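Local coordinates for enoyl-CoA hydratase/carnithine racemase (Thermus thermophilus JL-18, PDB 6SL9), which probably acts as the crotonase-family isomerase PaaG, forming oxepin-CoA in the bacterial breakdown of phenylacetic acid, at residues Ala107-Ser112 with Thr130-Ile135; Arg120-Gly125 with Leu166-Ala171. One frame throughout, in Å; residues are numbered along the deposited sequence.

Interaction 1: Ala107-Ser112 with Thr130-Ile135; sequences AGAGMS and TAFVRI
Phe132 lays its aromatic ring against Gly108, the N-cap residue of helix 109-115, and the tight part of the contact centres on this glycine, held between the ring and Thr130 O. The glycine CA stands over one ring face, 4.0 Å from the centroid of Phe132 and 29° off the ring normal, a CH-pi contact. Farther round the ring, Phe132 CZ comes obliquely to within 3.4 Å of Ala109 N, at the start of the helix, while Ser112 OG lies at the ring edge. With CG turned opposite the carbonyl carbon (chi1 -70°), the ring of Phe132 extends back to the helix although its CB does not head there. An alanine here would remove the ring, so that Gly108 would probably lose its aromatic cover and a gap would open beside the first turn of the helix.

Gly108 CA also makes a C-H...O contact with Thr130 O at 3.1 Å. The positive phi of Gly108 by itself favours glycine. Alongside, Met111 and Thr130 lie side by side, pointing the same way. The methionine chain is fully extended, with CG trans to the backbone N (chi1 177°), and brings SD 3.9 Å from Thr130 CG2. Ala131 CB packs on Gly108 N at 3.6 Å, but toward the partly exposed side it meets Ala107 CB more loosely, at 4.2 Å.

Hydrogen bonds from Ser112 OG to Asp140 O and from Thr130 OG1 to Leu159 O satisfy both buried hydroxyls. The contact thus joins the turn between strand 105-107 and helix 109-115 to the loop leaving strand 127-129; Leu143 of helix 143-151 packs on Ser112 and Phe132, and Gln231 of the second subunit also touches Phe132.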
ATOM      1  N   ALA A 107       6.140 -12.842 -17.879  1.00 10.45           N
ATOM      2  CA  ALA A 107       5.897 -11.570 -18.588  1.00 10.58           C
ATOM      3  C   ALA A 107       4.405 -11.407 -18.874  1.00 10.68           C
ATOM      4  O   ALA A 107       3.722 -12.404 -19.177  1.00 10.99           O
ATOM      5  CB  ALA A 107       6.687 -11.518 -19.888  1.00 12.72           C
ATOM      6  N   GLY A 108       3.934 -10.178 -18.857  1.00 10.62           N
ATOM      7  CA  GLY A 108       2.524  -9.922 -19.213  1.00 10.67           C
ATOM      8  C   GLY A 108       1.590 -10.679 -18.305  1.00  9.94           C
ATOM      9  O   GLY A 108       1.798 -10.721 -17.089  1.00 10.40           O
ATOM     10  N   ALA A 109       0.634 -11.379 -18.861  1.00 11.28           N
ATOM     11  CA  ALA A 109      -0.289 -12.193 -18.040  1.00 11.13           C
ATOM     12  C   ALA A 109       0.437 -13.330 -17.347  1.00 10.50           C
ATOM     13  O   ALA A 109      -0.069 -13.853 -16.365  1.00 11.95           O
ATOM     14  CB  ALA A 109      -1.448 -12.691 -18.831  1.00 12.96           C
ATOM     15  N   GLY A 110       1.615 -13.716 -17.818  1.00 11.21           N
ATOM     16  CA  GLY A 110       2.409 -14.703 -17.066  1.00 10.59           C
ATOM     17  C   GLY A 110       2.874 -14.124 -15.735  1.00  9.71           C
ATOM     18  O   GLY A 110       2.921 -14.831 -14.735  1.00 11.10           O
ATOM     19  N   MET A 111       3.259 -12.838 -15.737  1.00  9.94           N
ATOM     20  CA  MET A 111       3.587 -12.127 -14.487  1.00 10.94           C
ATOM     21  C   MET A 111       2.315 -12.013 -13.632  1.00 10.50           C
ATOM     22  O   MET A 111       2.373 -12.277 -12.428  1.00 11.81           O
ATOM     23  CB  MET A 111       4.185 -10.759 -14.783  1.00 10.88           C
ATOM     24  CG  MET A 111       4.475  -9.964 -13.565  1.00 10.65           C
ATOM     25  SD  MET A 111       5.518  -8.557 -13.983  1.00 11.78           S
ATOM     26  CE  MET A 111       5.668  -7.750 -12.389  1.00 13.29           C
ATOM     27  N   SER A 112       1.184 -11.635 -14.230  1.00 10.47           N
ATOM     28  CA  SER A 112      -0.088 -11.586 -13.488  1.00 11.16           C
ATOM     29  C   SER A 112      -0.351 -12.894 -12.762  1.00 10.83           C
ATOM     30  O   SER A 112      -0.624 -12.890 -11.542  1.00 13.02           O
ATOM     31  CB  SER A 112      -1.263 -11.242 -14.408  1.00 12.65           C
ATOM     32  OG  SER A 112      -1.016 -10.083 -15.215  1.00 14.25           O
ATOM     33  N   THR A 130       6.558  -6.526 -16.884  1.00 10.48           N
ATOM     34  CA  THR A 130       5.113  -6.293 -17.027  1.00  9.93           C
ATOM     35  C   THR A 130       4.696  -6.459 -18.481  1.00 10.21           C
ATOM     36  O   THR A 130       3.621  -7.009 -18.732  1.00 11.00           O
ATOM     37  CB  THR A 130       4.701  -4.940 -16.426  1.00 10.66           C
ATOM     38  OG1 THR A 130       5.383  -3.901 -17.169  1.00 11.51           O
ATOM     39  CG2 THR A 130       4.960  -4.843 -14.935  1.00 11.80           C
ATOM     40  N   ALA A 131       5.483  -5.969 -19.430  1.00 11.05           N
ATOM     41  CA  ALA A 131       5.400  -6.247 -20.880  1.00 11.47           C
ATOM     42  C   ALA A 131       4.242  -5.607 -21.637  1.00 11.01           C
ATOM     43  O   ALA A 131       4.439  -5.262 -22.811  1.00 11.72           O
ATOM     44  CB  ALA A 131       5.396  -7.753 -21.140  1.00 12.27           C
ATOM     45  N   PHE A 132       3.064  -5.492 -21.034  1.00 10.76           N
ATOM     46  CA  PHE A 132       1.861  -5.026 -21.761  1.00 10.92           C
ATOM     47  C   PHE A 132       2.151  -3.723 -22.513  1.00 10.28           C
ATOM     48  O   PHE A 132       1.715  -3.584 -23.691  1.00 10.97           O
ATOM     49  CB  PHE A 132       0.697  -4.794 -20.788  1.00 10.69           C
ATOM     50  CG  PHE A 132       0.155  -6.083 -20.220  1.00 11.05           C
ATOM     51  CD1 PHE A 132      -0.757  -6.809 -20.931  1.00 12.65           C
ATOM     52  CD2 PHE A 132       0.482  -6.503 -18.931  1.00 11.71           C
ATOM     53  CE1 PHE A 132      -1.312  -7.947 -20.415  1.00 12.93           C
ATOM     54  CE2 PHE A 132      -0.099  -7.652 -18.398  1.00 12.28           C
ATOM     55  CZ  PHE A 132      -0.975  -8.352 -19.156  1.00 13.19           C
ATOM     56  N   VAL A 133       2.811  -2.772 -21.885  1.00 10.79           N
ATOM     57  CA  VAL A 133       3.004  -1.441 -22.499  1.00 11.40           C
ATOM     58  C   VAL A 133       3.835  -1.540 -23.780  1.00 11.99           C
ATOM     59  O   VAL A 133       3.697  -0.671 -24.651  1.00 12.80           O
ATOM     60  CB  VAL A 133       3.605  -0.440 -21.501  1.00 12.21           C
ATOM     61  CG1 VAL A 133       5.075  -0.687 -21.247  1.00 14.14           C
ATOM     62  CG2 VAL A 133       3.409   0.968 -21.907  1.00 13.83           C
ATOM     63  N   ARG A 134       4.691  -2.573 -23.904  1.00 12.48           N
ATOM     64  CA  ARG A 134       5.562  -2.695 -25.074  1.00 12.57           C
ATOM     65  C   ARG A 134       4.773  -3.031 -26.319  1.00 12.58           C
ATOM     66  O   ARG A 134       5.240  -2.760 -27.413  1.00 14.40           O
ATOM     67  CB  ARG A 134       6.637  -3.739 -24.849  1.00 12.53           C
ATOM     68  CG  ARG A 134       7.604  -3.425 -23.722  1.00 15.72           C
ATOM     69  CD  ARG A 134       8.713  -4.429 -23.678  1.00 20.21           C
ATOM     70  NE  ARG A 134       9.698  -4.188 -22.622  1.00 23.93           N
ATOM     71  CZ  ARG A 134      10.614  -5.120 -22.241  1.00 31.23           C
ATOM     72  NH1 ARG A 134      10.603  -6.331 -22.770  1.00 30.06           N
ATOM     73  NH2 ARG A 134      11.541  -4.866 -21.345  1.00 32.83           N
ATOM     74  N   ILE A 135       3.548  -3.526 -26.163  1.00 12.38           N
ATOM     75  CA  ILE A 135       2.635  -3.731 -27.319  1.00 13.57           C
ATOM     76  C   ILE A 135       1.406  -2.822 -27.240  1.00 11.83           C
ATOM     77  O   ILE A 135       0.414  -3.026 -27.949  1.00 13.97           O
ATOM     78  CB  ILE A 135       2.297  -5.205 -27.524  1.00 14.52           C
ATOM     79  CG1 ILE A 135       1.533  -5.824 -26.359  1.00 14.23           C
ATOM     80  CG2 ILE A 135       3.542  -6.007 -27.855  1.00 16.69           C
ATOM     81  CD1 ILE A 135       0.964  -7.219 -26.621  1.00 17.92           C
TER

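Interaction 2: Arg120-Gly125 with Leu166-Ala171; sequences RLAAVG and LSAEEA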
ATOM      1  N   ARG A 120       5.472 -17.014  -2.886  1.00 10.54           N
ATOM      2  CA  ARG A 120       6.070 -17.032  -4.231  1.00 10.18           C
ATOM      3  C   ARG A 120       7.580 -17.173  -4.115  1.00 10.04           C
ATOM      4  O   ARG A 120       8.229 -16.433  -3.374  1.00 11.39           O
ATOM      5  CB  ARG A 120       5.691 -15.725  -4.917  1.00  9.93           C
ATOM      6  CG  ARG A 120       4.195 -15.546  -5.084  1.00 11.26           C
ATOM      7  CD  ARG A 120       3.767 -14.230  -5.700  1.00 10.50           C
ATOM      8  NE  ARG A 120       4.229 -13.082  -4.932  1.00 10.94           N
ATOM      9  CZ  ARG A 120       3.642 -12.643  -3.822  1.00 11.10           C
ATOM     10  NH1 ARG A 120       2.498 -13.172  -3.410  1.00 11.95           N
ATOM     11  NH2 ARG A 120       4.166 -11.598  -3.176  1.00 12.39           N
ATOM     12  N   LEU A 121       8.136 -18.106  -4.875  1.00 10.62           N
ATOM     13  CA  LEU A 121       9.585 -18.346  -4.952  1.00 10.79           C
ATOM     14  C   LEU A 121      10.013 -18.172  -6.393  1.00 11.34           C
ATOM     15  O   LEU A 121       9.240 -18.447  -7.323  1.00 13.50           O
ATOM     16  CB  LEU A 121       9.935 -19.781  -4.528  1.00 12.99           C
ATOM     17  CG  LEU A 121       9.639 -20.199  -3.108  1.00 15.78           C
ATOM     18  CD1 LEU A 121       8.188 -20.584  -2.976  1.00 21.00           C
ATOM     19  CD2 LEU A 121      10.475 -21.380  -2.703  1.00 18.59           C
ATOM     20  N   ALA A 122      11.243 -17.722  -6.583  1.00 11.86           N
ATOM     21  CA  ALA A 122      11.815 -17.624  -7.925  1.00 11.85           C
ATOM     22  C   ALA A 122      13.157 -18.330  -7.963  1.00 11.92           C
ATOM     23  O   ALA A 122      13.946 -18.269  -6.975  1.00 13.99           O
ATOM     24  CB  ALA A 122      12.042 -16.182  -8.289  1.00 14.18           C
ATOM     25  N   ALA A 123      13.469 -18.949  -9.098  1.00 12.67           N
ATOM     26  CA  ALA A 123      14.817 -19.416  -9.400  1.00 13.67           C
ATOM     27  C   ALA A 123      15.717 -18.230  -9.647  1.00 13.90           C
ATOM     28  O   ALA A 123      15.321 -17.278 -10.308  1.00 14.40           O
ATOM     29  CB  ALA A 123      14.819 -20.276 -10.633  1.00 14.28           C
ATOM     30  N   VAL A 124      16.970 -18.407  -9.291  1.00 14.42           N
ATOM     31  CA  VAL A 124      18.042 -17.549  -9.821  1.00 16.76           C
ATOM     32  C   VAL A 124      17.921 -17.683 -11.347  1.00 18.54           C
ATOM     33  O   VAL A 124      17.906 -18.838 -11.871  1.00 20.06           O
ATOM     34  CB  VAL A 124      19.406 -18.031  -9.279  1.00 18.45           C
ATOM     35  CG1 VAL A 124      20.529 -17.344 -10.023  1.00 21.95           C
ATOM     36  CG2 VAL A 124      19.564 -17.846  -7.774  1.00 20.95           C
ATOM     37  N   GLY A 125      17.906 -16.576 -12.033  1.00 19.86           N
ATOM     38  CA  GLY A 125      17.783 -16.567 -13.486  1.00 17.05           C
ATOM     39  C   GLY A 125      16.411 -16.230 -13.942  1.00 15.30           C
ATOM     40  O   GLY A 125      16.281 -15.903 -15.115  1.00 17.71           O
ATOM     41  N   LEU A 166      13.021  -7.300 -14.612  1.00 13.66           N
ATOM     42  CA  LEU A 166      13.527  -7.463 -13.248  1.00 14.30           C
ATOM     43  C   LEU A 166      14.118  -8.855 -13.061  1.00 13.49           C
ATOM     44  O   LEU A 166      13.483  -9.858 -13.362  1.00 14.75           O
ATOM     45  CB  LEU A 166      12.396  -7.281 -12.264  1.00 15.56           C
ATOM     46  CG  LEU A 166      11.588  -6.018 -12.410  1.00 22.40           C
ATOM     47  CD1 LEU A 166      10.508  -5.977 -11.381  1.00 31.89           C
ATOM     48  CD2 LEU A 166      12.478  -4.854 -12.254  1.00 26.52           C
ATOM     49  N   SER A 167      15.298  -8.907 -12.475  1.00 13.71           N
ATOM     50  CA  SER A 167      15.932 -10.163 -12.024  1.00 14.63           C
ATOM     51  C   SER A 167      15.169 -10.727 -10.823  1.00 13.72           C
ATOM     52  O   SER A 167      14.364 -10.046 -10.151  1.00 13.68           O
ATOM     53  CB  SER A 167      17.356  -9.924 -11.671  1.00 14.80           C
ATOM     54  OG  SER A 167      17.391  -9.170 -10.500  1.00 17.02           O
ATOM     55  N   ALA A 168      15.467 -11.974 -10.498  1.00 14.65           N
ATOM     56  CA  ALA A 168      14.866 -12.613  -9.307  1.00 14.69           C
ATOM     57  C   ALA A 168      15.245 -11.792  -8.070  1.00 13.00           C
ATOM     58  O   ALA A 168      14.413 -11.628  -7.170  1.00 13.64           O
ATOM     59  CB  ALA A 168      15.369 -14.023  -9.209  1.00 16.79           C
ATOM     60  N   GLU A 169      16.501 -11.376  -7.994  1.00 13.08           N
ATOM     61  CA  GLU A 169      16.969 -10.642  -6.798  1.00 15.24           C
ATOM     62  C   GLU A 169      16.264  -9.289  -6.675  1.00 14.47           C
ATOM     63  O   GLU A 169      15.884  -8.856  -5.558  1.00 16.10           O
ATOM     64  CB  GLU A 169      18.494 -10.521  -6.818  1.00 17.90           C
ATOM     65  CG  GLU A 169      19.221 -11.877  -6.847  1.00 20.60           C
ATOM     66  CD  GLU A 169      19.421 -12.588  -8.192  1.00 19.67           C
ATOM     67  OE1 GLU A 169      20.082 -13.646  -8.162  1.00 33.68           O
ATOM     68  OE2 GLU A 169      18.934 -12.110  -9.241  1.00 20.40           O
ATOM     69  N   GLU A 170      16.029  -8.620  -7.782  1.00 14.54           N
ATOM     70  CA  GLU A 170      15.238  -7.370  -7.761  1.00 15.31           C
ATOM     71  C   GLU A 170      13.795  -7.668  -7.354  1.00 14.51           C
ATOM     72  O   GLU A 170      13.222  -6.907  -6.600  1.00 16.64           O
ATOM     73  CB  GLU A 170      15.294  -6.688  -9.124  1.00 17.14           C
ATOM     74  CG  GLU A 170      16.624  -6.109  -9.521  1.00 20.25           C
ATOM     75  CD  GLU A 170      16.625  -5.560 -10.940  1.00 26.08           C
ATOM     76  OE1 GLU A 170      16.744  -4.343 -11.049  1.00 39.74           O
ATOM     77  OE2 GLU A 170      16.479  -6.338 -11.938  1.00 24.53           O
ATOM     78  N   ALA A 171      13.219  -8.740  -7.858  1.00 13.33           N
ATOM     79  CA  ALA A 171      11.850  -9.148  -7.522  1.00 13.00           C
ATOM     80  C   ALA A 171      11.740  -9.370  -6.019  1.00 14.33           C
ATOM     81  O   ALA A 171      10.732  -9.005  -5.392  1.00 15.02           O
ATOM     82  CB  ALA A 171      11.461 -10.366  -8.288  1.00 14.30           C
TER
HETATM   83  O   HOH W   1      17.214 -13.516 -12.229  1.00 23.19           O
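Ala122 and Ala168 meet methyl to methyl, and their contact is the apolar heart of the approach between strand 119-123 and helix 168-174. Both CB atoms point at the opposing segment, Ala122 CB lying 4.1 Å from Ala168 CB. The helix methyl also presses on the strand backbone, with Ala168 CB 3.4 Å from Ala123 O. Val177 beside Ala122 and Val180 beside Ala168 extend this apolar patch.

On the solvent side the contact is a loose one between unlike groups. Glu169 bends at its second torsion (chi2 83°), which swings its carboxylate back toward the strand end until OE1 is 4.2 Å from Val124 CG1. The two side chains cross obliquely.

Polar linkage is indirect. One water accepts from Ala168 N at 2.9 Å and, through a weak bond, from Gly125 N at 3.1 Å, so a first-turn amide of the helix and the chain just beyond the strand share one oxygen.

A further kind of interaction lies within the helix segment and fixes its start. Ser167 and Glu170 form a capping box: Glu170 N donates to Ser167 OG at 3.1 Å, and Ser167 N returns a bond to Glu170 OE2 at 2.9 Å. The latter is nearly straight (171°) and meets the carboxylate oxygen on its anti side, 18° out of plane.

The chemistry implies an interface set by size rather than by direct bonding: two alanines allow helix and strand to come close, and no hydrogen bond spans the segments directly. Ser167 OG and the water take up the first-turn amides of Glu170 and Ala168, which lack partners in a preceding turn, while Glu170 OE2 serves the N-cap amide of Ser167.

Interactions 1 and 2 interlock along the chain, their segments alternating in the order 107-112, 120-125, 130-135, 166-171. Their centres lie 16 Å apart and their nearest atoms about 5 Å, without touching. Helix 109-115 of interaction 1 leads directly into strand 119-123 of interaction 2, a member of the larger mixed sheet. The small sheet is common ground too: strands 105-107 and 127-129 lead into the two segments of interaction 1, which packs the connections after them together, and strand 166-167 opens the helix segment of interaction 2. In this crotonase fold it is interaction 2 that joins the sheets, setting a helix that follows a small-sheet strand against a large-sheet strand, whereas interaction 1 lies near the second subunit.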